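TRNA (cytosine(38)-C(5))-methyltransferase (Schizosaccharomyces pombe, PDB 6FDF) methylates C5 of cytosine 38 in the anticodon loop of tRNA(Asp), and less readily tRNA(Glu), using S-adenosyl-L-methionine as methyl donor. Local coordinates at residues L109-I122 and A135-Y148. Sequence-based numbering, arbitrary orientation.
Sequences LNVLPHVNNLPEYI and AAEECRKVLRNCGY
L109 drops as a knob into the hole on helix 134-145 formed by A135, E138, C139 and V142. Its CD1 presses on the helix backbone, 3.7 Å from the N of C139. In the conformer described, one of two modelled, V142 meets CD2 of L109 with its CG1, and its CG2 lies 3.8 Å from CG of P113. P113 in turn lays its ring carbons against SG of C146. Deeper in, L112, L143 and I122 meet by their methyls; CD2 of L143 touches CD2 of L112 at 3.8 Å and CD1 of I122 at 4.0 Å. The same I122 methyl approaches the Y148 ring, 3.7 Å from CE2, the two side chains crossing at about a right angle. Beyond it the packing turns polar. Y148 OH donates to the carbonyl O of P119 at 2.6 Å, meeting a lone pair in the carbonyl plane with a C=O...OH angle of 139°, while CB of L118 and the P119 ring crowd the hydroxyl. A Schellman motif with G147 at positive phi ends the helix and turns the chain into strand 148-155, bringing the tyrosine here. A phenylalanine in place of Y148 would probably keep the ring packing but leave the P119 carbonyl without this donor. The contact thus joins helix 103-111 and the loop leading into strand 121-127 to helix 134-145 and the start of strand 148-155 in the Rossmann-like methyltransferase domain: apolar packing carries most of it, and one short hydrogen bond between buried residues ties the tyrosine to the loop just before strand 121-127.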
ATOM      1  N   LEU A 109     -10.016   5.538 -17.079  1.00 31.91           N
ATOM      2  CA  LEU A 109     -11.018   4.665 -17.685  1.00 31.52           C
ATOM      3  C   LEU A 109     -11.569   5.248 -18.980  1.00 31.21           C
ATOM      4  O   LEU A 109     -11.919   4.496 -19.898  1.00 32.95           O
ATOM      5  CB  LEU A 109     -12.169   4.417 -16.709  1.00 33.15           C
ATOM      6  CG  LEU A 109     -11.842   3.791 -15.352  1.00 31.29           C
ATOM      7  CD1 LEU A 109     -13.123   3.581 -14.553  1.00 35.83           C
ATOM      8  CD2 LEU A 109     -11.077   2.490 -15.516  1.00 34.64           C
ATOM      9  N   ASN A 110     -11.678   6.579 -19.058  1.00 31.19           N
ATOM     10  CA  ASN A 110     -12.169   7.235 -20.265  1.00 37.12           C
ATOM     11  C   ASN A 110     -11.133   7.243 -21.382  1.00 34.00           C
ATOM     12  O   ASN A 110     -11.499   7.260 -22.564  1.00 35.16           O
ATOM     13  CB  ASN A 110     -12.585   8.671 -19.945  1.00 41.60           C
ATOM     14  CG  ASN A 110     -13.993   8.763 -19.394  1.00 52.11           C
ATOM     15  OD1 ASN A 110     -14.860   7.958 -19.733  1.00 57.94           O
ATOM     16  ND2 ASN A 110     -14.231   9.762 -18.549  1.00 57.33           N
ATOM     17  N   VAL A 111      -9.850   7.250 -21.038  1.00 30.29           N
ATOM     18  CA  VAL A 111      -8.812   7.332 -22.058  1.00 31.08           C
ATOM     19  C   VAL A 111      -8.354   5.953 -22.532  1.00 33.71           C
ATOM     20  O   VAL A 111      -7.978   5.796 -23.700  1.00 33.79           O
ATOM     21  CB  VAL A 111      -7.636   8.162 -21.508  1.00 33.81           C
ATOM     22  CG1 VAL A 111      -6.422   8.042 -22.399  1.00 39.78           C
ATOM     23  CG2 VAL A 111      -8.052   9.626 -21.335  1.00 35.14           C
ATOM     24  N   LEU A 112      -8.419   4.944 -21.660  1.00 30.32           N
ATOM     25  CA  LEU A 112      -7.963   3.594 -21.993  1.00 27.86           C
ATOM     26  C   LEU A 112      -8.474   3.073 -23.333  1.00 28.76           C
ATOM     27  O   LEU A 112      -7.663   2.529 -24.100  1.00 31.94           O
ATOM     28  CB  LEU A 112      -8.351   2.649 -20.847  1.00 30.77           C
ATOM     29  CG  LEU A 112      -8.116   1.153 -21.048  1.00 29.30           C
ATOM     30  CD1 LEU A 112      -6.636   0.874 -21.198  1.00 32.29           C
ATOM     31  CD2 LEU A 112      -8.707   0.375 -19.871  1.00 31.94           C
ATOM     32  N   PRO A 113      -9.762   3.200 -23.686  1.00 29.41           N
ATOM     33  CA  PRO A 113     -10.232   2.634 -24.966  1.00 29.81           C
ATOM     34  C   PRO A 113      -9.685   3.345 -26.192  1.00 31.92           C
ATOM     35  O   PRO A 113      -9.911   2.869 -27.316  1.00 34.31           O
ATOM     36  CB  PRO A 113     -11.756   2.798 -24.889  1.00 34.90           C
ATOM     37  CG  PRO A 113     -12.060   3.005 -23.437  1.00 32.25           C
ATOM     38  CD  PRO A 113     -10.885   3.737 -22.892  1.00 33.46           C
ATOM     39  N   HIS A 114      -8.989   4.460 -26.017  1.00 30.65           N
ATOM     40  CA  HIS A 114      -8.491   5.256 -27.129  1.00 31.29           C
ATOM     41  C   HIS A 114      -7.017   5.017 -27.427  1.00 32.71           C
ATOM     42  O   HIS A 114      -6.486   5.635 -28.355  1.00 34.66           O
ATOM     43  CB  HIS A 114      -8.711   6.742 -26.846  1.00 33.28           C
ATOM     44  CG  HIS A 114     -10.146   7.167 -26.880  1.00 42.72           C
ATOM     45  ND1 HIS A 114     -10.940   7.191 -25.754  1.00 47.43           N
ATOM     46  CD2 HIS A 114     -10.924   7.603 -27.897  1.00 43.71           C
ATOM     47  CE1 HIS A 114     -12.147   7.622 -26.078  1.00 42.25           C
ATOM     48  NE2 HIS A 114     -12.163   7.878 -27.373  1.00 49.44           N
ATOM     49  N   VAL A 115      -6.331   4.169 -26.655  1.00 32.02           N
ATOM     50  CA  VAL A 115      -4.886   4.028 -26.822  1.00 34.44           C
ATOM     51  C   VAL A 115      -4.581   3.140 -28.025  1.00 34.45           C
ATOM     52  O   VAL A 115      -5.397   2.324 -28.460  1.00 35.22           O
ATOM     53  CB  VAL A 115      -4.217   3.483 -25.545  1.00 35.38           C
ATOM     54  CG1 VAL A 115      -4.474   4.414 -24.352  1.00 33.25           C
ATOM     55  CG2 VAL A 115      -4.673   2.051 -25.257  1.00 33.74           C
ATOM     56  N   ASN A 116      -3.378   3.320 -28.580  1.00 34.51           N
ATOM     57  CA  ASN A 116      -2.968   2.532 -29.740  1.00 36.32           C
ATOM     58  C   ASN A 116      -2.848   1.055 -29.393  1.00 35.24           C
ATOM     59  O   ASN A 116      -3.265   0.188 -30.173  1.00 36.80           O
ATOM     60  CB  ASN A 116      -1.633   3.047 -30.278  1.00 41.82           C
ATOM     61  CG  ASN A 116      -1.782   4.290 -31.136  1.00 53.74           C
ATOM     62  OD1 ASN A 116      -2.745   4.433 -31.885  1.00 58.48           O
ATOM     63  ND2 ASN A 116      -0.813   5.191 -31.038  1.00 61.79           N
ATOM     64  N   ASN A 117      -2.271   0.745 -28.233  1.00 31.16           N
ATOM     65  CA  ASN A 117      -1.987  -0.630 -27.830  1.00 33.34           C
ATOM     66  C   ASN A 117      -2.427  -0.810 -26.381  1.00 30.95           C
ATOM     67  O   ASN A 117      -1.728  -0.372 -25.460  1.00 32.36           O
ATOM     68  CB  ASN A 117      -0.508  -0.959 -27.997  1.00 37.86           C
ATOM     69  CG  ASN A 117      -0.032  -0.770 -29.420  1.00 43.37           C
ATOM     70  OD1 ASN A 117       0.740   0.142 -29.713  1.00 47.29           O
ATOM     71  ND2 ASN A 117      -0.496  -1.628 -30.315  1.00 44.31           N
ATOM     72  N   LEU A 118      -3.593  -1.413 -26.191  1.00 30.71           N
ATOM     73  CA  LEU A 118      -4.090  -1.668 -24.847  1.00 29.52           C
ATOM     74  C   LEU A 118      -3.031  -2.415 -24.040  1.00 33.49           C
ATOM     75  O   LEU A 118      -2.395  -3.341 -24.564  1.00 32.69           O
ATOM     76  CB  LEU A 118      -5.377  -2.493 -24.899  1.00 31.78           C
ATOM     77  CG  LEU A 118      -6.643  -1.831 -25.429  1.00 31.20           C
ATOM     78  CD1 LEU A 118      -7.712  -2.889 -25.656  1.00 33.71           C
ATOM     79  CD2 LEU A 118      -7.125  -0.792 -24.432  1.00 31.79           C
ATOM     80  N   PRO A 119      -2.799  -2.042 -22.782  1.00 29.02           N
ATOM     81  CA  PRO A 119      -1.863  -2.818 -21.964  1.00 27.22           C
ATOM     82  C   PRO A 119      -2.382  -4.236 -21.799  1.00 29.60           C
ATOM     83  O   PRO A 119      -3.585  -4.469 -21.672  1.00 31.89           O
ATOM     84  CB  PRO A 119      -1.835  -2.063 -20.629  1.00 31.84           C
ATOM     85  CG  PRO A 119      -3.121  -1.292 -20.596  1.00 29.63           C
ATOM     86  CD  PRO A 119      -3.409  -0.931 -22.030  1.00 28.16           C
ATOM     87  N   GLU A 120      -1.466  -5.196 -21.829  1.00 28.72           N
ATOM     88  CA  GLU A 120      -1.882  -6.581 -21.696  1.00 29.85           C
ATOM     89  C   GLU A 120      -2.184  -6.954 -20.254  1.00 29.72           C
ATOM     90  O   GLU A 120      -2.878  -7.948 -20.017  1.00 33.32           O
ATOM     91  CB  GLU A 120      -0.815  -7.499 -22.295  1.00 36.27           C
ATOM     92  CG  GLU A 120      -0.722  -7.361 -23.810  1.00 38.91           C
ATOM     93  CD  GLU A 120       0.343  -8.241 -24.433  1.00 52.59           C
ATOM     94  OE1 GLU A 120       1.048  -8.953 -23.691  1.00 47.72           O
ATOM     95  OE2 GLU A 120       0.477  -8.216 -25.675  1.00 56.63           O
ATOM     96  N   TYR A 121      -1.667  -6.192 -19.290  1.00 28.74           N
ATOM     97  CA  TYR A 121      -1.871  -6.491 -17.879  1.00 28.50           C
ATOM     98  C   TYR A 121      -2.123  -5.202 -17.115  1.00 28.55           C
ATOM     99  O   TYR A 121      -1.451  -4.194 -17.347  1.00 27.67           O
ATOM    100  CB  TYR A 121      -0.657  -7.215 -17.278  1.00 27.95           C
ATOM    101  CG  TYR A 121      -0.297  -8.475 -18.029  1.00 28.87           C
ATOM    102  CD1 TYR A 121       0.509  -8.427 -19.161  1.00 33.20           C
ATOM    103  CD2 TYR A 121      -0.798  -9.704 -17.633  1.00 33.88           C
ATOM    104  CE1 TYR A 121       0.820  -9.583 -19.864  1.00 33.63           C
ATOM    105  CE2 TYR A 121      -0.495 -10.856 -18.327  1.00 34.78           C
ATOM    106  CZ  TYR A 121       0.316 -10.790 -19.435  1.00 35.13           C
ATOM    107  OH  TYR A 121       0.614 -11.939 -20.127  1.00 37.51           O
ATOM    108  N   ILE A 122      -3.071  -5.249 -16.183  1.00 28.92           N
ATOM    109  CA  ILE A 122      -3.383  -4.117 -15.315  1.00 26.72           C
ATOM    110  C   ILE A 122      -3.535  -4.638 -13.894  1.00 27.48           C
ATOM    111  O   ILE A 122      -4.191  -5.659 -13.673  1.00 29.13           O
ATOM    112  CB  ILE A 122      -4.667  -3.386 -15.753  1.00 29.70           C
ATOM    113  CG1 ILE A 122      -4.546  -2.915 -17.202  1.00 27.87           C
ATOM    114  CG2 ILE A 122      -4.959  -2.219 -14.825  1.00 31.92           C
ATOM    115  CD1 ILE A 122      -5.831  -2.330 -17.745  1.00 29.70           C
ATOM    116  N   ALA A 135     -17.303   3.724  -8.857  1.00 34.91           N
ATOM    117  CA  ALA A 135     -16.055   3.694  -9.615  1.00 36.03           C
ATOM    118  C   ALA A 135     -15.667   2.267  -9.988  1.00 35.35           C
ATOM    119  O   ALA A 135     -15.187   2.021 -11.102  1.00 33.64           O
ATOM    120  CB  ALA A 135     -14.940   4.363  -8.813  1.00 36.48           C
ATOM    121  N   ALA A 136     -15.856   1.310  -9.070  1.00 34.03           N
ATOM    122  CA  ALA A 136     -15.565  -0.080  -9.409  1.00 34.50           C
ATOM    123  C   ALA A 136     -16.526  -0.594 -10.474  1.00 32.65           C
ATOM    124  O   ALA A 136     -16.132  -1.367 -11.355  1.00 33.30           O
ATOM    125  CB  ALA A 136     -15.636  -0.968  -8.166  1.00 32.47           C
ATOM    126  N   GLU A 137     -17.790  -0.175 -10.411  1.00 34.09           N
ATOM    127  CA  GLU A 137     -18.748  -0.598 -11.424  1.00 35.96           C
ATOM    128  C   GLU A 137     -18.332  -0.083 -12.796  1.00 40.23           C
ATOM    129  O   GLU A 137     -18.376  -0.820 -13.788  1.00 35.46           O
ATOM    130  CB  GLU A 137     -20.146  -0.109 -11.050  1.00 37.91           C
ATOM    131  CG  GLU A 137     -21.247  -0.503 -12.011  1.00 42.21           C
ATOM    132  CD  GLU A 137     -22.568   0.161 -11.661  1.00 58.75           C
ATOM    133  OE1 GLU A 137     -22.890   0.236 -10.458  1.00 64.03           O
ATOM    134  OE2 GLU A 137     -23.279   0.611 -12.585  1.00 70.92           O
ATOM    135  N   GLU A 138     -17.884   1.173 -12.858  1.00 34.12           N
ATOM    136  CA  GLU A 138     -17.415   1.740 -14.120  1.00 36.20           C
ATOM    137  C   GLU A 138     -16.146   1.048 -14.596  1.00 34.10           C
ATOM    138  O   GLU A 138     -15.966   0.822 -15.798  1.00 34.10           O
ATOM    139  CB  GLU A 138     -17.183   3.242 -13.965  1.00 37.37           C
ATOM    140  CG  GLU A 138     -18.461   4.025 -13.695  1.00 43.97           C
ATOM    141  CD  GLU A 138     -19.463   3.893 -14.823  1.00 54.11           C
ATOM    142  OE1 GLU A 138     -19.078   4.138 -15.987  1.00 50.77           O
ATOM    143  OE2 GLU A 138     -20.630   3.534 -14.548  1.00 62.93           O
ATOM    144  N   CYS A 139     -15.263   0.695 -13.663  1.00 32.19           N
ATOM    145  CA  CYS A 139     -14.025   0.007 -14.018  1.00 31.32           C
ATOM    146  C   CYS A 139     -14.304  -1.374 -14.610  1.00 33.10           C
ATOM    147  O   CYS A 139     -13.757  -1.728 -15.660  1.00 32.73           O
ATOM    148  CB  CYS A 139     -13.128  -0.098 -12.787  1.00 32.06           C
ATOM    149  SG  CYS A 139     -11.633  -1.079 -13.048  1.00 35.33           S
ATOM    150  N   ARG A 140     -15.136  -2.183 -13.942  1.00 32.33           N
ATOM    151  CA  ARG A 140     -15.461  -3.501 -14.489  1.00 31.65           C
ATOM    152  C   ARG A 140     -16.074  -3.385 -15.879  1.00 37.37           C
ATOM    153  O   ARG A 140     -15.780  -4.194 -16.769  1.00 34.13           O
ATOM    154  CB  ARG A 140     -16.429  -4.250 -13.564  1.00 33.23           C
ATOM    155  CG  ARG A 140     -15.933  -4.440 -12.147  1.00 34.37           C
ATOM    156  CD  ARG A 140     -16.859  -5.351 -11.352  1.00 39.89           C
ATOM    157  NE  ARG A 140     -16.462  -5.399  -9.951  1.00 38.26           N
ATOM    158  CZ  ARG A 140     -16.963  -4.613  -9.002  1.00 40.47           C
ATOM    159  NH1 ARG A 140     -16.519  -4.715  -7.757  1.00 39.89           N
ATOM    160  NH2 ARG A 140     -17.923  -3.744  -9.289  1.00 37.32           N
ATOM    161  N   LYS A 141     -16.915  -2.372 -16.085  1.00 33.27           N
ATOM    162  CA  LYS A 141     -17.616  -2.213 -17.354  1.00 35.04           C
ATOM    163  C   LYS A 141     -16.650  -1.914 -18.499  1.00 33.94           C
ATOM    164  O   LYS A 141     -16.709  -2.554 -19.557  1.00 34.18           O
ATOM    165  CB  LYS A 141     -18.663  -1.107 -17.212  1.00 38.26           C
ATOM    166  CG  LYS A 141     -19.712  -1.065 -18.293  1.00 44.86           C
ATOM    167  CD  LYS A 141     -21.034  -0.529 -17.743  1.00 47.47           C
ATOM    168  CE  LYS A 141     -20.837   0.715 -16.886  1.00 47.88           C
ATOM    169  NZ  LYS A 141     -22.140   1.240 -16.363  1.00 49.77           N
ATOM    170  N   VAL A 142     -15.746  -0.950 -18.312  0.54 32.77           N
ATOM    171  CA  VAL A 142     -14.852  -0.589 -19.410  0.54 32.25           C
ATOM    172  C   VAL A 142     -13.825  -1.691 -19.652  0.54 32.29           C
ATOM    173  O   VAL A 142     -13.436  -1.950 -20.797  0.54 31.80           O
ATOM    174  CB  VAL A 142     -14.185   0.777 -19.154  0.54 32.82           C
ATOM    175  CG1 VAL A 142     -13.240   0.723 -17.964  0.54 30.31           C
ATOM    176  CG2 VAL A 142     -13.458   1.253 -20.410  0.54 30.81           C
ATOM    177  N   LEU A 143     -13.370  -2.361 -18.588  1.00 31.00           N
ATOM    178  CA  LEU A 143     -12.419  -3.455 -18.764  1.00 30.59           C
ATOM    179  C   LEU A 143     -13.058  -4.619 -19.512  1.00 31.91           C
ATOM    180  O   LEU A 143     -12.460  -5.176 -20.441  1.00 33.77           O
ATOM    181  CB  LEU A 143     -11.868  -3.908 -17.409  1.00 29.26           C
ATOM    182  CG  LEU A 143     -10.964  -2.917 -16.673  1.00 32.25           C
ATOM    183  CD1 LEU A 143     -10.385  -3.547 -15.406  1.00 37.28           C
ATOM    184  CD2 LEU A 143      -9.848  -2.417 -17.579  1.00 35.25           C
ATOM    185  N   ARG A 144     -14.269  -5.016 -19.107  1.00 32.56           N
ATOM    186  CA  ARG A 144     -14.997  -6.054 -19.836  1.00 34.95           C
ATOM    187  C   ARG A 144     -15.201  -5.669 -21.300  1.00 38.87           C
ATOM    188  O   ARG A 144     -14.987  -6.487 -22.204  1.00 35.66           O
ATOM    189  CB  ARG A 144     -16.346  -6.323 -19.164  1.00 36.73           C
ATOM    190  CG  ARG A 144     -17.302  -7.180 -19.996  1.00 50.88           C
ATOM    191  CD  ARG A 144     -18.693  -7.317 -19.362  1.00 61.42           C
ATOM    192  NE  ARG A 144     -19.550  -6.153 -19.579  1.00 78.93           N
ATOM    193  CZ  ARG A 144     -19.999  -5.357 -18.611  1.00 84.82           C
ATOM    194  NH1 ARG A 144     -19.677  -5.599 -17.347  1.00 84.45           N
ATOM    195  NH2 ARG A 144     -20.777  -4.324 -18.907  1.00 86.28           N
ATOM    196  N   ASN A 145     -15.585  -4.419 -21.555  1.00 33.76           N
ATOM    197  CA  ASN A 145     -15.814  -3.986 -22.930  1.00 34.75           C
ATOM    198  C   ASN A 145     -14.527  -3.925 -23.743  1.00 33.93           C
ATOM    199  O   ASN A 145     -14.568  -4.097 -24.968  1.00 34.15           O
ATOM    200  CB  ASN A 145     -16.518  -2.629 -22.939  1.00 34.37           C
ATOM    201  CG  ASN A 145     -17.974  -2.735 -22.555  1.00 36.04           C
ATOM    202  OD1 ASN A 145     -18.546  -3.829 -22.531  1.00 36.84           O
ATOM    203  ND2 ASN A 145     -18.588  -1.600 -22.246  1.00 35.77           N
ATOM    204  N   CYS A 146     -13.386  -3.680 -23.102  1.00 31.35           N
ATOM    205  CA  CYS A 146     -12.106  -3.676 -23.796  1.00 31.06           C
ATOM    206  C   CYS A 146     -11.431  -5.044 -23.799  1.00 32.08           C
ATOM    207  O   CYS A 146     -10.237  -5.130 -24.102  1.00 33.89           O
ATOM    208  CB  CYS A 146     -11.174  -2.626 -23.191  1.00 32.61           C
ATOM    209  SG  CYS A 146     -11.649  -0.923 -23.572  1.00 35.39           S
ATOM    210  N   GLY A 147     -12.165  -6.106 -23.483  1.00 33.85           N
ATOM    211  CA  GLY A 147     -11.655  -7.450 -23.670  1.00 38.18           C
ATOM    212  C   GLY A 147     -10.808  -7.996 -22.543  1.00 37.78           C
ATOM    213  O   GLY A 147     -10.142  -9.021 -22.736  1.00 35.73           O
ATOM    214  N   TYR A 148     -10.812  -7.357 -21.375  1.00 32.60           N
ATOM    215  CA  TYR A 148     -10.029  -7.848 -20.249  1.00 32.53           C
ATOM    216  C   TYR A 148     -10.775  -8.920 -19.468  1.00 36.47           C
ATOM    217  O   TYR A 148     -12.000  -8.880 -19.318  1.00 33.60           O
ATOM    218  CB  TYR A 148      -9.653  -6.709 -19.298  1.00 31.97           C
ATOM    219  CG  TYR A 148      -8.627  -5.762 -19.868  1.00 33.06           C
ATOM    220  CD1 TYR A 148      -9.012  -4.681 -20.658  1.00 29.41           C
ATOM    221  CD2 TYR A 148      -7.266  -5.957 -19.636  1.00 30.55           C
ATOM    222  CE1 TYR A 148      -8.080  -3.819 -21.186  1.00 28.18           C
ATOM    223  CE2 TYR A 148      -6.321  -5.097 -20.165  1.00 28.81           C
ATOM    224  CZ  TYR A 148      -6.740  -4.026 -20.940  1.00 30.08           C
ATOM    225  OH  TYR A 148      -5.824  -3.156 -21.478  1.00 30.25           O
TER